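Local coordinates for GDSL-like protein (Roseburia intestinalis L1-82, PDB 6HFZ) that removes acetyl groups from acetylated mannans, as a two-domain esterase of a gut bacterium with a catalytic domain of the SGNH hydrolase clan, at residues Arg294-Leu299 with Trp326-Glu331; His141-Asn146 with Ser168-Ile173; Ile75-Gly80 with Arg261-Cys266. All coordinates share one frame; numbering follows the deposited sequence.

Interaction 1 of 3, residues Arg294-Leu299 with Trp326-Glu331; sequences RKSVKL and WGDKLE
Lys295 and Lys329 form a hydrogen-bonded antiparallel pair where strands 288-295 and 329-336 meet the loops at their ends, a partly buried edge of the beta-rich second domain. Two backbone bonds close the pair: Lys295 N reaches Lys329 O at 2.9 Å, and Lys329 N returns to Lys295 O over the same distance. Arg294 and Leu330 are the adjoining non-hydrogen-bonded pair, with side chains on the other face of the sheet.

On the lysine face, two ammonium groups share one carboxylate oxygen. Lys295, extended beyond CG, slides along the CB and CG of Glu331 and brings its NZ to within 2.7 Å of Glu331 OE1, on the anti side. Lys329 NZ arrives at that OE1 on the syn side, 3.0 Å away and from the opposite face of the carboxylate. The single carboxylate probably tempers the mutual repulsion of the two ammonium groups.

This belongs to an all-antiparallel sheet in which strand 288-295 also pairs with strand 361-370. Beyond the last bridge, Asp328 takes over the pairing. Its OD1 accepts from Val297 N at 2.8 Å, nearly along the carboxylate C-O axis, while water 1 donates both to Asp328 OD2 and to Ser296 OG, tying the two loops together. Val297 CG1 packs on Gly327 O at 3.3 Å; at phi 152° and psi 174° a side chain on Gly327 would collide with the carbonyl oxygen of the residue before. Arg294 turns its guanidinium away to Phe267, in a cation-pi contact, with NH2 hydrogen-bonded to Pro360 O and in a salt bridge with the sulfonate of a bound buffer molecule, probably from the crystallisation liquor.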
ATOM      1  N   ARG A 294      -4.605   1.125 -15.864  1.00 19.13           N
ATOM      2  CA  ARG A 294      -4.562   2.558 -15.751  1.00 21.88           C
ATOM      3  C   ARG A 294      -5.957   3.167 -15.930  1.00 23.99           C
ATOM      4  O   ARG A 294      -6.686   2.835 -16.869  1.00 25.06           O
ATOM      5  CB  ARG A 294      -3.626   3.167 -16.798  1.00 21.29           C
ATOM      6  CG  ARG A 294      -3.602   4.696 -16.815  1.00 21.72           C
ATOM      7  CD  ARG A 294      -2.440   5.167 -17.690  1.00 24.36           C
ATOM      8  NE  ARG A 294      -2.499   4.728 -19.083  1.00 25.98           N
ATOM      9  CZ  ARG A 294      -1.444   4.530 -19.858  1.00 27.65           C
ATOM     10  NH1 ARG A 294      -0.216   4.708 -19.380  1.00 27.47           N
ATOM     11  NH2 ARG A 294      -1.587   4.059 -21.090  1.00 26.09           N
ATOM     12  N   LYS A 295      -6.277   4.143 -15.064  1.00 22.01           N
ATOM     13  CA  LYS A 295      -7.339   5.088 -15.278  1.00 26.18           C
ATOM     14  C   LYS A 295      -6.666   6.444 -15.558  1.00 25.95           C
ATOM     15  O   LYS A 295      -5.928   6.976 -14.722  1.00 25.51           O
ATOM     16  CB  LYS A 295      -8.279   5.141 -14.069  1.00 24.78           C
ATOM     17  CG  LYS A 295      -9.293   4.016 -13.981  1.00 27.95           C
ATOM     18  CD  LYS A 295     -10.283   4.183 -12.872  1.00 25.37           C
ATOM     19  CE  LYS A 295     -11.306   3.072 -12.872  1.00 31.85           C
ATOM     20  NZ  LYS A 295     -12.022   2.961 -11.576  1.00 33.19           N
ATOM     21  N   SER A 296      -6.895   6.956 -16.771  1.00 26.29           N
ATOM     22  CA  SER A 296      -6.153   8.042 -17.374  1.00 26.02           C
ATOM     23  C   SER A 296      -6.925   9.357 -17.228  1.00 27.47           C
ATOM     24  O   SER A 296      -8.114   9.417 -17.453  1.00 30.88           O
ATOM     25  CB  SER A 296      -5.858   7.730 -18.833  1.00 28.20           C
ATOM     26  OG  SER A 296      -5.348   8.892 -19.490  1.00 28.21           O
ATOM     27  N   VAL A 297      -6.240  10.425 -16.832  1.00 28.54           N
ATOM     28  CA  VAL A 297      -6.856  11.750 -16.860  1.00 31.64           C
ATOM     29  C   VAL A 297      -6.681  12.391 -18.240  1.00 31.82           C
ATOM     30  O   VAL A 297      -7.244  13.484 -18.495  1.00 36.48           O
ATOM     31  CB  VAL A 297      -6.281  12.665 -15.772  1.00 32.87           C
ATOM     32  CG1 VAL A 297      -6.771  12.203 -14.390  1.00 34.99           C
ATOM     33  CG2 VAL A 297      -4.764  12.752 -15.850  1.00 32.34           C
ATOM     34  N   LYS A 298      -5.873  11.765 -19.089  1.00 29.85           N
ATOM     35  CA  LYS A 298      -5.748  12.151 -20.502  1.00 33.17           C
ATOM     36  C   LYS A 298      -6.828  11.407 -21.280  1.00 35.25           C
ATOM     37  O   LYS A 298      -6.750  10.189 -21.381  1.00 33.12           O
ATOM     38  CB  LYS A 298      -4.354  11.805 -21.026  1.00 38.70           C
ATOM     39  CG  LYS A 298      -3.237  12.670 -20.467  1.00 41.50           C
ATOM     40  CD  LYS A 298      -1.893  12.378 -21.088  1.00 48.84           C
ATOM     41  CE  LYS A 298      -0.741  12.630 -20.132  1.00 54.87           C
ATOM     42  NZ  LYS A 298       0.542  12.774 -20.861  1.00 57.19           N
ATOM     43  N   LEU A 299      -7.838  12.149 -21.766  1.00 33.64           N
ATOM     44  CA  LEU A 299      -9.079  11.618 -22.275  1.00 33.17           C
ATOM     45  C   LEU A 299      -9.198  11.917 -23.774  1.00 36.38           C
ATOM     46  O   LEU A 299      -8.619  12.899 -24.255  1.00 36.70           O
ATOM     47  CB  LEU A 299     -10.237  12.316 -21.556  1.00 37.51           C
ATOM     48  CG  LEU A 299     -10.447  12.043 -20.062  1.00 35.56           C
ATOM     49  CD1 LEU A 299     -11.778  12.643 -19.621  1.00 39.84           C
ATOM     50  CD2 LEU A 299     -10.406  10.549 -19.753  1.00 37.37           C
ATOM     51  N   TRP A 326      -6.993  14.588 -10.204  1.00 53.07           N
ATOM     52  CA  TRP A 326      -5.710  14.743  -9.481  1.00 47.01           C
ATOM     53  C   TRP A 326      -4.547  14.068 -10.227  1.00 43.58           C
ATOM     54  O   TRP A 326      -3.393  14.371  -9.989  1.00 44.52           O
ATOM     55  CB  TRP A 326      -5.822  14.194  -8.055  1.00 51.89           C
ATOM     56  CG  TRP A 326      -6.299  12.774  -7.975  1.00 51.93           C
ATOM     57  CD1 TRP A 326      -7.584  12.353  -7.767  1.00 52.68           C
ATOM     58  CD2 TRP A 326      -5.505  11.579  -8.136  1.00 51.58           C
ATOM     59  NE1 TRP A 326      -7.640  10.983  -7.775  1.00 49.81           N
ATOM     60  CE2 TRP A 326      -6.383  10.481  -7.990  1.00 48.72           C
ATOM     61  CE3 TRP A 326      -4.143  11.327  -8.373  1.00 49.21           C
ATOM     62  CZ2 TRP A 326      -5.941   9.158  -8.072  1.00 50.63           C
ATOM     63  CZ3 TRP A 326      -3.706  10.022  -8.445  1.00 50.60           C
ATOM     64  CH2 TRP A 326      -4.598   8.952  -8.299  1.00 52.28           C
ATOM     65  N   GLY A 327      -4.850  13.112 -11.109  1.00 39.70           N
ATOM     66  CA  GLY A 327      -3.837  12.390 -11.854  1.00 36.76           C
ATOM     67  C   GLY A 327      -4.312  10.989 -12.216  1.00 32.09           C
ATOM     68  O   GLY A 327      -5.396  10.560 -11.818  1.00 30.78           O
ATOM     69  N   ASP A 328      -3.494  10.301 -13.006  1.00 30.38           N
ATOM     70  CA  ASP A 328      -3.736   8.901 -13.383  1.00 29.31           C
ATOM     71  C   ASP A 328      -3.779   8.060 -12.098  1.00 29.12           C
ATOM     72  O   ASP A 328      -3.021   8.321 -11.141  1.00 30.26           O
ATOM     73  CB  ASP A 328      -2.623   8.402 -14.312  1.00 27.79           C
ATOM     74  CG  ASP A 328      -2.614   9.021 -15.704  1.00 29.98           C
ATOM     75  OD1 ASP A 328      -3.632   9.599 -16.100  1.00 34.91           O
ATOM     76  OD2 ASP A 328      -1.565   8.946 -16.355  1.00 34.27           O
ATOM     77  N   LYS A 329      -4.653   7.047 -12.081  1.00 29.01           N
ATOM     78  CA  LYS A 329      -4.750   6.129 -10.961  1.00 27.50           C
ATOM     79  C   LYS A 329      -4.347   4.739 -11.450  1.00 24.67           C
ATOM     80  O   LYS A 329      -4.754   4.295 -12.560  1.00 22.82           O
ATOM     81  CB  LYS A 329      -6.175   6.120 -10.414  1.00 28.03           C
ATOM     82  CG  LYS A 329      -6.463   5.138  -9.280  1.00 29.38           C
ATOM     83  CD  LYS A 329      -7.913   5.154  -8.841  1.00 35.49           C
ATOM     84  CE  LYS A 329      -8.128   4.436  -7.525  1.00 39.31           C
ATOM     85  NZ  LYS A 329      -9.573   4.217  -7.278  1.00 41.40           N
ATOM     86  N   LEU A 330      -3.585   4.053 -10.612  1.00 23.92           N
ATOM     87  CA  LEU A 330      -3.326   2.614 -10.780  1.00 20.79           C
ATOM     88  C   LEU A 330      -4.476   1.827 -10.135  1.00 20.81           C
ATOM     89  O   LEU A 330      -4.458   1.461  -8.952  1.00 23.71           O
ATOM     90  CB  LEU A 330      -1.966   2.294 -10.172  1.00 22.59           C
ATOM     91  CG  LEU A 330      -1.603   0.818 -10.159  1.00 26.93           C
ATOM     92  CD1 LEU A 330      -1.764   0.200 -11.541  1.00 30.94           C
ATOM     93  CD2 LEU A 330      -0.225   0.574  -9.609  1.00 27.92           C
ATOM     94  N   GLU A 331      -5.530   1.572 -10.927  1.00 22.80           N
ATOM     95  CA  GLU A 331      -6.728   0.977 -10.404  1.00 22.06           C
ATOM     96  C   GLU A 331      -6.466  -0.499 -10.086  1.00 20.88           C
ATOM     97  O   GLU A 331      -5.712  -1.191 -10.801  1.00 22.56           O
ATOM     98  CB  GLU A 331      -7.892   1.178 -11.367  1.00 24.01           C
ATOM     99  CG  GLU A 331      -9.235   0.708 -10.803  1.00 25.94           C
ATOM    100  CD  GLU A 331      -9.622   1.380  -9.489  1.00 29.59           C
ATOM    101  OE1 GLU A 331     -10.219   2.458  -9.573  1.00 30.88           O
ATOM    102  OE2 GLU A 331      -9.257   0.873  -8.378  1.00 32.98           O
TER
HETATM  103  O   HOH W   1      -2.737   9.026 -18.904  1.00 39.37           O

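Interaction 2 of 3, residues His141-Asn146 with Ser168-Ile173; sequences HNVFYN and SMQSTI
His141 and Ser168 sit side by side at the ends of the parallel strands 136-141 and 166-168, in the central sheet of the SGNH-hydrolase alpha/beta domain, and from there both chains run on as loops. His141 O accepts from Met169 N at 2.9 Å in an almost straight bond, the only hydrogen bond that joins the two segments. The His141 ring turns its edge to Ser168 CB and hands its ND1 to Ser108.

Asn142 lies alongside the selenomethionine Met169, its OD1 against CG at 3.5 Å, while its ND2 bonds to Glu106. Val143 faces the turn with both methyls. With chi1 at 68°, CG1 stands between the backbone N and the carbonyl carbon and CG2 points anti to the N; CG2 meets Gln170 CG at 3.8 Å, the two side chains crossing at about a right angle. CG1 leans instead on Met169 CB. The segment opposite is shaped here by an ST turn, in which Ser168 OG accepts from Gln170 N.

Tyr145 then brings its ring back to the partner loop, near the residues of a probable Ser-His-Asp triad. Its OH lies 3.8 Å from Met169 CB. The ring meets Ile173 obliquely, and Tyr145 CE1 lies 3.5 Å from Ile173 CG2. A serine here would probably open a gap beside Met169 and Ile173 and let the Ile173 side chain shift. At the ring's far end, Tyr145 OH is 3.6 Å from Ile173 CD1.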
ATOM      1  N   HIS A 141      -1.614   5.175  11.247  1.00 18.42           N
ATOM      2  CA  HIS A 141      -2.971   5.474  10.772  1.00 17.79           C
ATOM      3  C   HIS A 141      -3.133   6.979  10.519  1.00 19.84           C
ATOM      4  O   HIS A 141      -3.282   7.740  11.478  1.00 19.66           O
ATOM      5  CB  HIS A 141      -4.031   5.026  11.815  1.00 18.97           C
ATOM      6  CG  HIS A 141      -3.908   3.626  12.341  1.00 16.61           C
ATOM      7  ND1 HIS A 141      -4.022   2.510  11.521  1.00 18.80           N
ATOM      8  CD2 HIS A 141      -3.655   3.146  13.579  1.00 18.63           C
ATOM      9  CE1 HIS A 141      -3.838   1.407  12.250  1.00 20.20           C
ATOM     10  NE2 HIS A 141      -3.630   1.764  13.495  1.00 20.00           N
ATOM     11  N   ASN A 142      -3.120   7.401   9.238  1.00 17.13           N
ATOM     12  CA  ASN A 142      -3.445   8.775   8.840  1.00 17.93           C
ATOM     13  C   ASN A 142      -4.967   8.934   8.913  1.00 16.80           C
ATOM     14  O   ASN A 142      -5.672   7.979   9.334  1.00 20.05           O
ATOM     15  CB  ASN A 142      -2.828   9.084   7.481  1.00 17.86           C
ATOM     16  CG  ASN A 142      -1.362   9.451   7.623  1.00 20.14           C
ATOM     17  OD1 ASN A 142      -1.039  10.403   8.331  1.00 21.56           O
ATOM     18  ND2 ASN A 142      -0.467   8.682   7.020  1.00 21.61           N
ATOM     19  N   VAL A 143      -5.454  10.143   8.628  1.00 18.00           N
ATOM     20  CA  VAL A 143      -6.870  10.437   8.753  1.00 17.15           C
ATOM     21  C   VAL A 143      -7.260  11.418   7.632  1.00 16.58           C
ATOM     22  O   VAL A 143      -6.447  12.258   7.218  1.00 18.47           O
ATOM     23  CB  VAL A 143      -7.139  10.996  10.172  1.00 17.44           C
ATOM     24  CG1 VAL A 143      -6.502  12.381  10.332  1.00 19.02           C
ATOM     25  CG2 VAL A 143      -8.615  11.040  10.533  1.00 18.17           C
ATOM     26  N   PHE A 144      -8.524  11.372   7.196  1.00 17.75           N
ATOM     27  CA  PHE A 144      -9.120  12.360   6.332  1.00 18.74           C
ATOM     28  C   PHE A 144      -9.500  13.580   7.191  1.00 19.65           C
ATOM     29  O   PHE A 144     -10.185  13.413   8.190  1.00 19.70           O
ATOM     30  CB  PHE A 144     -10.368  11.770   5.671  1.00 20.12           C
ATOM     31  CG  PHE A 144     -10.088  10.908   4.475  1.00 20.85           C
ATOM     32  CD1 PHE A 144      -9.983  11.490   3.222  1.00 23.12           C
ATOM     33  CD2 PHE A 144      -9.889   9.547   4.607  1.00 20.66           C
ATOM     34  CE1 PHE A 144      -9.748  10.711   2.105  1.00 24.52           C
ATOM     35  CE2 PHE A 144      -9.629   8.772   3.486  1.00 23.47           C
ATOM     36  CZ  PHE A 144      -9.552   9.359   2.249  1.00 21.26           C
ATOM     37  N   TYR A 145      -9.096  14.798   6.784  1.00 18.23           N
ATOM     38  CA  TYR A 145      -9.342  16.006   7.609  1.00 19.15           C
ATOM     39  C   TYR A 145     -10.697  16.670   7.293  1.00 21.13           C
ATOM     40  O   TYR A 145     -11.109  17.617   8.013  1.00 20.71           O
ATOM     41  CB  TYR A 145      -8.150  16.960   7.527  1.00 20.49           C
ATOM     42  CG  TYR A 145      -6.916  16.397   8.168  1.00 18.86           C
ATOM     43  CD1 TYR A 145      -6.803  16.331   9.541  1.00 19.19           C
ATOM     44  CD2 TYR A 145      -5.933  15.772   7.412  1.00 21.45           C
ATOM     45  CE1 TYR A 145      -5.696  15.758  10.159  1.00 19.92           C
ATOM     46  CE2 TYR A 145      -4.848  15.162   8.013  1.00 19.58           C
ATOM     47  CZ  TYR A 145      -4.726  15.149   9.394  1.00 21.98           C
ATOM     48  OH  TYR A 145      -3.645  14.547  10.005  1.00 20.67           O
ATOM     49  N   ASN A 146     -11.351  16.241   6.218  1.00 20.85           N
ATOM     50  CA  ASN A 146     -12.658  16.782   5.869  1.00 20.83           C
ATOM     51  C   ASN A 146     -13.743  16.238   6.809  1.00 21.34           C
ATOM     52  O   ASN A 146     -14.709  16.972   7.103  1.00 20.29           O
ATOM     53  CB  ASN A 146     -13.078  16.474   4.440  1.00 21.68           C
ATOM     54  CG  ASN A 146     -12.979  15.007   4.105  1.00 22.64           C
ATOM     55  OD1 ASN A 146     -11.938  14.408   4.310  1.00 27.83           O
ATOM     56  ND2 ASN A 146     -14.042  14.413   3.576  1.00 28.48           N
ATOM     57  N   SER A 168      -1.672   6.881  15.658  1.00 17.32           N
ATOM     58  CA  SER A 168      -2.823   7.432  14.929  1.00 18.66           C
ATOM     59  C   SER A 168      -2.835   8.951  14.899  1.00 18.38           C
ATOM     60  O   SER A 168      -2.654   9.586  15.929  1.00 19.75           O
ATOM     61  CB  SER A 168      -4.108   6.912  15.511  1.00 21.06           C
ATOM     62  OG  SER A 168      -5.232   7.519  14.899  1.00 19.62           O
HETATM   63  N   MSE A 169      -3.173   9.515  13.721  1.00 17.25           N
HETATM   64  CA  MSE A 169      -3.455  10.941  13.557  1.00 17.65           C
HETATM   65  C   MSE A 169      -4.921  11.271  13.833  1.00 17.78           C
HETATM   66  O   MSE A 169      -5.279  12.431  14.061  1.00 18.37           O
HETATM   67  CB  MSE A 169      -3.066  11.425  12.155  1.00 16.79           C
HETATM   68  CG  MSE A 169      -1.697  10.879  11.710  1.00 19.17           C
HETATM   69 SE   MSE A 169      -0.286  11.330  13.018  1.00 21.95          SE
HETATM   70  CE  MSE A 169       0.530   9.564  13.059  1.00 22.57           C
ATOM     71  N   GLN A 170      -5.776  10.243  13.835  1.00 17.50           N
ATOM     72  CA  GLN A 170      -7.212  10.439  14.043  1.00 17.55           C
ATOM     73  C   GLN A 170      -7.496  10.937  15.468  1.00 20.05           C
ATOM     74  O   GLN A 170      -8.485  11.652  15.679  1.00 19.50           O
ATOM     75  CB  GLN A 170      -7.948   9.133  13.749  1.00 18.19           C
ATOM     76  CG  GLN A 170      -9.468   9.177  13.715  1.00 17.27           C
ATOM     77  CD  GLN A 170     -10.125   7.875  13.313  1.00 19.15           C
ATOM     78  OE1 GLN A 170      -9.930   6.856  13.972  1.00 19.08           O
ATOM     79  NE2 GLN A 170     -10.984   7.891  12.288  1.00 18.58           N
ATOM     80  N   SER A 171      -6.681  10.497  16.414  1.00 19.82           N
ATOM     81  CA  SER A 171      -6.789  10.818  17.858  1.00 20.51           C
ATOM     82  C   SER A 171      -5.773  11.865  18.340  1.00 21.71           C
ATOM     83  O   SER A 171      -5.695  12.123  19.581  1.00 22.52           O
ATOM     84  CB  SER A 171      -6.683   9.545  18.641  1.00 21.91           C
ATOM     85  OG  SER A 171      -5.522   8.838  18.269  1.00 20.67           O
ATOM     86  N   THR A 172      -5.025  12.510  17.419  1.00 19.13           N
ATOM     87  CA  THR A 172      -4.041  13.526  17.785  1.00 19.61           C
ATOM     88  C   THR A 172      -4.198  14.819  16.965  1.00 18.92           C
ATOM     89  O   THR A 172      -4.478  15.871  17.559  1.00 19.71           O
ATOM     90  CB  THR A 172      -2.623  13.007  17.606  1.00 18.89           C
ATOM     91  OG1 THR A 172      -2.539  12.419  16.300  1.00 19.82           O
ATOM     92  CG2 THR A 172      -2.236  12.028  18.682  1.00 20.86           C
ATOM     93  N   ILE A 173      -4.012  14.761  15.642  1.00 17.92           N
ATOM     94  CA  ILE A 173      -4.102  15.948  14.780  1.00 17.73           C
ATOM     95  C   ILE A 173      -5.566  16.351  14.522  1.00 17.81           C
ATOM     96  O   ILE A 173      -5.940  17.515  14.614  1.00 21.19           O
ATOM     97  CB  ILE A 173      -3.346  15.719  13.461  1.00 18.79           C
ATOM     98  CG1 ILE A 173      -1.889  15.314  13.723  1.00 21.85           C
ATOM     99  CG2 ILE A 173      -3.430  16.953  12.594  1.00 21.57           C
ATOM    100  CD1 ILE A 173      -1.083  15.157  12.443  1.00 22.57           C
TER

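Interaction 3 of 3, residues Ile75-Gly80 with Arg261-Cys266; sequences INAGIG and RDITDC
Ile263 pushes its CD1 methyl against the backbone of Ala77 and the side chain of Ile79, with CD1 3.6 Å from Ala77 CA. It carries the contact between the two domains at this point: Ala77 lies near the end of strand 71-78 and Ile79 in the loop that follows, this strand being an outermost one of the esterase domain's mixed sheet, and Ile263 rides on a type I beta turn, Asp262 to Asp265, in a loop of the beta-rich domain. No hydrogen bond crosses between the two segments; what joins them is apolar packing.

The isoleucine pair crosses at a slant. Ile79 CG1 lies 3.7 Å from Ile263 CD1, and Ile79 CD1 reaches on to the carbonyl oxygen of Ile263, so one residue touches both the tip and the backbone of its partner. A chi1 of 68° puts Ile263 CG1 between its own backbone N and carbonyl carbon, and with chi2 extended the CD1 methyl is carried forward to the strand. Helix 84-96 flanks the pair, Phe86 and Arg90 touching Ile79, and Arg90 and Asp94 touching Ile263.

Both partners are braced from within. On the turn, Asp265 N bonds to Asp262 O, and Asp262 OD2 accepts from Thr264 OG1 at 2.9 Å on its syn side, which fixes the rotation of the threonine. On the strand side, Asn76 makes an Asx turn: its OD1 takes Gly78 N at 2.9 Å, nearly along the side-chain C=O, while its ND2 is held by Thr43 O. With OG1 engaged by Asp262, the threonine's other branch is the one that meets the strand, its CG2 methyl resting 3.7 Å from Gly78 O.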
ATOM      1  N   ILE A  75      14.445   3.218   2.908  1.00 22.78           N
ATOM      2  CA  ILE A  75      13.672   2.466   1.931  1.00 22.16           C
ATOM      3  C   ILE A  75      12.232   2.993   1.908  1.00 21.88           C
ATOM      4  O   ILE A  75      11.495   2.697   2.823  1.00 23.12           O
ATOM      5  CB  ILE A  75      13.709   0.961   2.232  1.00 24.29           C
ATOM      6  CG1 ILE A  75      15.144   0.432   2.262  1.00 26.05           C
ATOM      7  CG2 ILE A  75      12.832   0.156   1.274  1.00 24.98           C
ATOM      8  CD1 ILE A  75      15.260  -0.708   3.216  1.00 28.38           C
ATOM      9  N   ASN A  76      11.902   3.791   0.884  1.00 22.27           N
ATOM     10  CA  ASN A  76      10.566   4.357   0.732  1.00 22.19           C
ATOM     11  C   ASN A  76       9.852   3.599  -0.371  1.00 21.33           C
ATOM     12  O   ASN A  76      10.105   3.855  -1.525  1.00 23.24           O
ATOM     13  CB  ASN A  76      10.550   5.853   0.463  1.00 21.86           C
ATOM     14  CG  ASN A  76       9.145   6.400   0.594  1.00 23.37           C
ATOM     15  OD1 ASN A  76       8.187   5.753   0.170  1.00 20.81           O
ATOM     16  ND2 ASN A  76       9.024   7.564   1.210  1.00 22.67           N
ATOM     17  N   ALA A  77       8.932   2.718   0.046  1.00 21.10           N
ATOM     18  CA  ALA A  77       8.172   1.841  -0.836  1.00 21.34           C
ATOM     19  C   ALA A  77       6.716   2.317  -0.933  1.00 19.89           C
ATOM     20  O   ALA A  77       5.800   1.518  -1.142  1.00 23.88           O
ATOM     21  CB  ALA A  77       8.244   0.427  -0.354  1.00 22.88           C
ATOM     22  N   GLY A  78       6.490   3.615  -0.768  1.00 19.25           N
ATOM     23  CA  GLY A  78       5.176   4.234  -0.991  1.00 19.52           C
ATOM     24  C   GLY A  78       4.835   4.330  -2.479  1.00 21.20           C
ATOM     25  O   GLY A  78       5.717   4.659  -3.297  1.00 22.81           O
ATOM     26  N   ILE A  79       3.566   4.068  -2.817  1.00 19.28           N
ATOM     27  CA  ILE A  79       3.070   4.253  -4.161  1.00 20.62           C
ATOM     28  C   ILE A  79       1.697   4.903  -4.038  1.00 22.15           C
ATOM     29  O   ILE A  79       0.826   4.331  -3.433  1.00 21.85           O
ATOM     30  CB  ILE A  79       2.998   2.940  -4.972  1.00 20.40           C
ATOM     31  CG1 ILE A  79       4.331   2.195  -5.100  1.00 21.90           C
ATOM     32  CG2 ILE A  79       2.390   3.220  -6.342  1.00 20.84           C
ATOM     33  CD1 ILE A  79       4.228   0.872  -5.819  1.00 20.86           C
ATOM     34  N   GLY A  80       1.556   6.108  -4.601  1.00 22.18           N
ATOM     35  CA  GLY A  80       0.341   6.874  -4.468  1.00 20.94           C
ATOM     36  C   GLY A  80      -0.879   6.184  -5.023  1.00 19.32           C
ATOM     37  O   GLY A  80      -0.843   5.576  -6.116  1.00 22.62           O
ATOM     38  N   ARG A 261      11.967   2.862 -13.832  1.00 35.31           N
ATOM     39  CA  ARG A 261      13.013   3.696 -13.169  1.00 46.52           C
ATOM     40  C   ARG A 261      12.946   3.454 -11.650  1.00 41.67           C
ATOM     41  O   ARG A 261      13.945   3.274 -10.969  1.00 43.67           O
ATOM     42  CB  ARG A 261      12.837   5.178 -13.557  1.00 55.19           C
ATOM     43  CG  ARG A 261      12.760   5.441 -15.062  1.00 65.23           C
ATOM     44  CD  ARG A 261      12.808   6.901 -15.524  1.00 74.16           C
ATOM     45  NE  ARG A 261      11.535   7.632 -15.451  1.00 85.60           N
ATOM     46  CZ  ARG A 261      11.185   8.667 -16.227  1.00 89.55           C
ATOM     47  NH1 ARG A 261      11.877   8.963 -17.318  1.00 85.74           N
ATOM     48  NH2 ARG A 261      10.130   9.401 -15.909  1.00 88.03           N
ATOM     49  N   ASP A 262      11.733   3.409 -11.113  1.00 32.07           N
ATOM     50  CA  ASP A 262      11.515   3.025  -9.734  1.00 31.13           C
ATOM     51  C   ASP A 262      10.023   2.724  -9.583  1.00 27.36           C
ATOM     52  O   ASP A 262       9.298   2.826 -10.534  1.00 25.26           O
ATOM     53  CB  ASP A 262      11.948   4.118  -8.775  1.00 38.96           C
ATOM     54  CG  ASP A 262      10.994   5.275  -8.852  1.00 43.22           C
ATOM     55  OD1 ASP A 262      10.821   5.767  -9.966  1.00 51.76           O
ATOM     56  OD2 ASP A 262      10.393   5.599  -7.814  1.00 55.26           O
ATOM     57  N   ILE A 263       9.589   2.360  -8.381  1.00 26.45           N
ATOM     58  CA  ILE A 263       8.295   1.704  -8.256  1.00 23.43           C
ATOM     59  C   ILE A 263       7.156   2.694  -8.441  1.00 23.21           C
ATOM     60  O   ILE A 263       6.065   2.257  -8.696  1.00 26.58           O
ATOM     61  CB  ILE A 263       8.154   0.964  -6.917  1.00 23.15           C
ATOM     62  CG1 ILE A 263       8.102   1.940  -5.738  1.00 23.10           C
ATOM     63  CG2 ILE A 263       9.215  -0.097  -6.777  1.00 23.73           C
ATOM     64  CD1 ILE A 263       7.887   1.269  -4.375  1.00 26.44           C
ATOM     65  N   THR A 264       7.385   4.006  -8.255  1.00 22.19           N
ATOM     66  CA  THR A 264       6.365   5.009  -8.500  1.00 24.40           C
ATOM     67  C   THR A 264       6.033   5.163  -9.997  1.00 24.43           C
ATOM     68  O   THR A 264       4.977   5.732 -10.337  1.00 27.37           O
ATOM     69  CB  THR A 264       6.742   6.368  -7.905  1.00 26.82           C
ATOM     70  OG1 THR A 264       7.890   6.879  -8.590  1.00 27.14           O
ATOM     71  CG2 THR A 264       6.985   6.295  -6.409  1.00 30.74           C
ATOM     72  N   ASP A 265       6.920   4.675 -10.870  1.00 27.13           N
ATOM     73  CA  ASP A 265       6.664   4.536 -12.342  1.00 25.72           C
ATOM     74  C   ASP A 265       5.835   3.256 -12.534  1.00 25.68           C
ATOM     75  O   ASP A 265       6.387   2.176 -12.856  1.00 25.12           O
ATOM     76  CB  ASP A 265       8.014   4.496 -13.064  1.00 28.12           C
ATOM     77  CG  ASP A 265       7.996   4.444 -14.584  1.00 35.22           C
ATOM     78  OD1 ASP A 265       6.920   4.661 -15.181  1.00 36.47           O
ATOM     79  OD2 ASP A 265       9.070   4.177 -15.153  1.00 37.07           O
ATOM     80  N   CYS A 266       4.528   3.357 -12.237  1.00 23.87           N
ATOM     81  CA  CYS A 266       3.784   2.159 -11.961  1.00 24.72           C
ATOM     82  C   CYS A 266       3.143   1.568 -13.226  1.00 22.41           C
ATOM     83  O   CYS A 266       2.744   0.408 -13.184  1.00 20.73           O
ATOM     84  CB  CYS A 266       2.772   2.408 -10.855  1.00 28.57           C
ATOM     85  SG  CYS A 266       1.655   3.778 -11.206  1.00 30.09           S
TER

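Overall arrangement
The three contacts sit in different parts of a two-domain chain. Interaction 2 is the buried one, inside the esterase domain, where a single backbone bond is backed mostly by apolar side chains. Interaction 1 belongs wholly to the beta-rich domain and is partly buried; there, backbone pairing, charges and a water do the work. Interaction 3 bridges the two domains by apolar packing, with no hydrogen bond between the segments, its centre about 10 Å from the centre of the chain. It also abuts interaction 1: Leu330 CD2 lies 3.7 Å from Cys266 CB, so the interdomain loop rests on strand 329-336. Interaction 2 touches neither, its nearest atoms being about 10 Å from interaction 1 and about 11 Å from interaction 3.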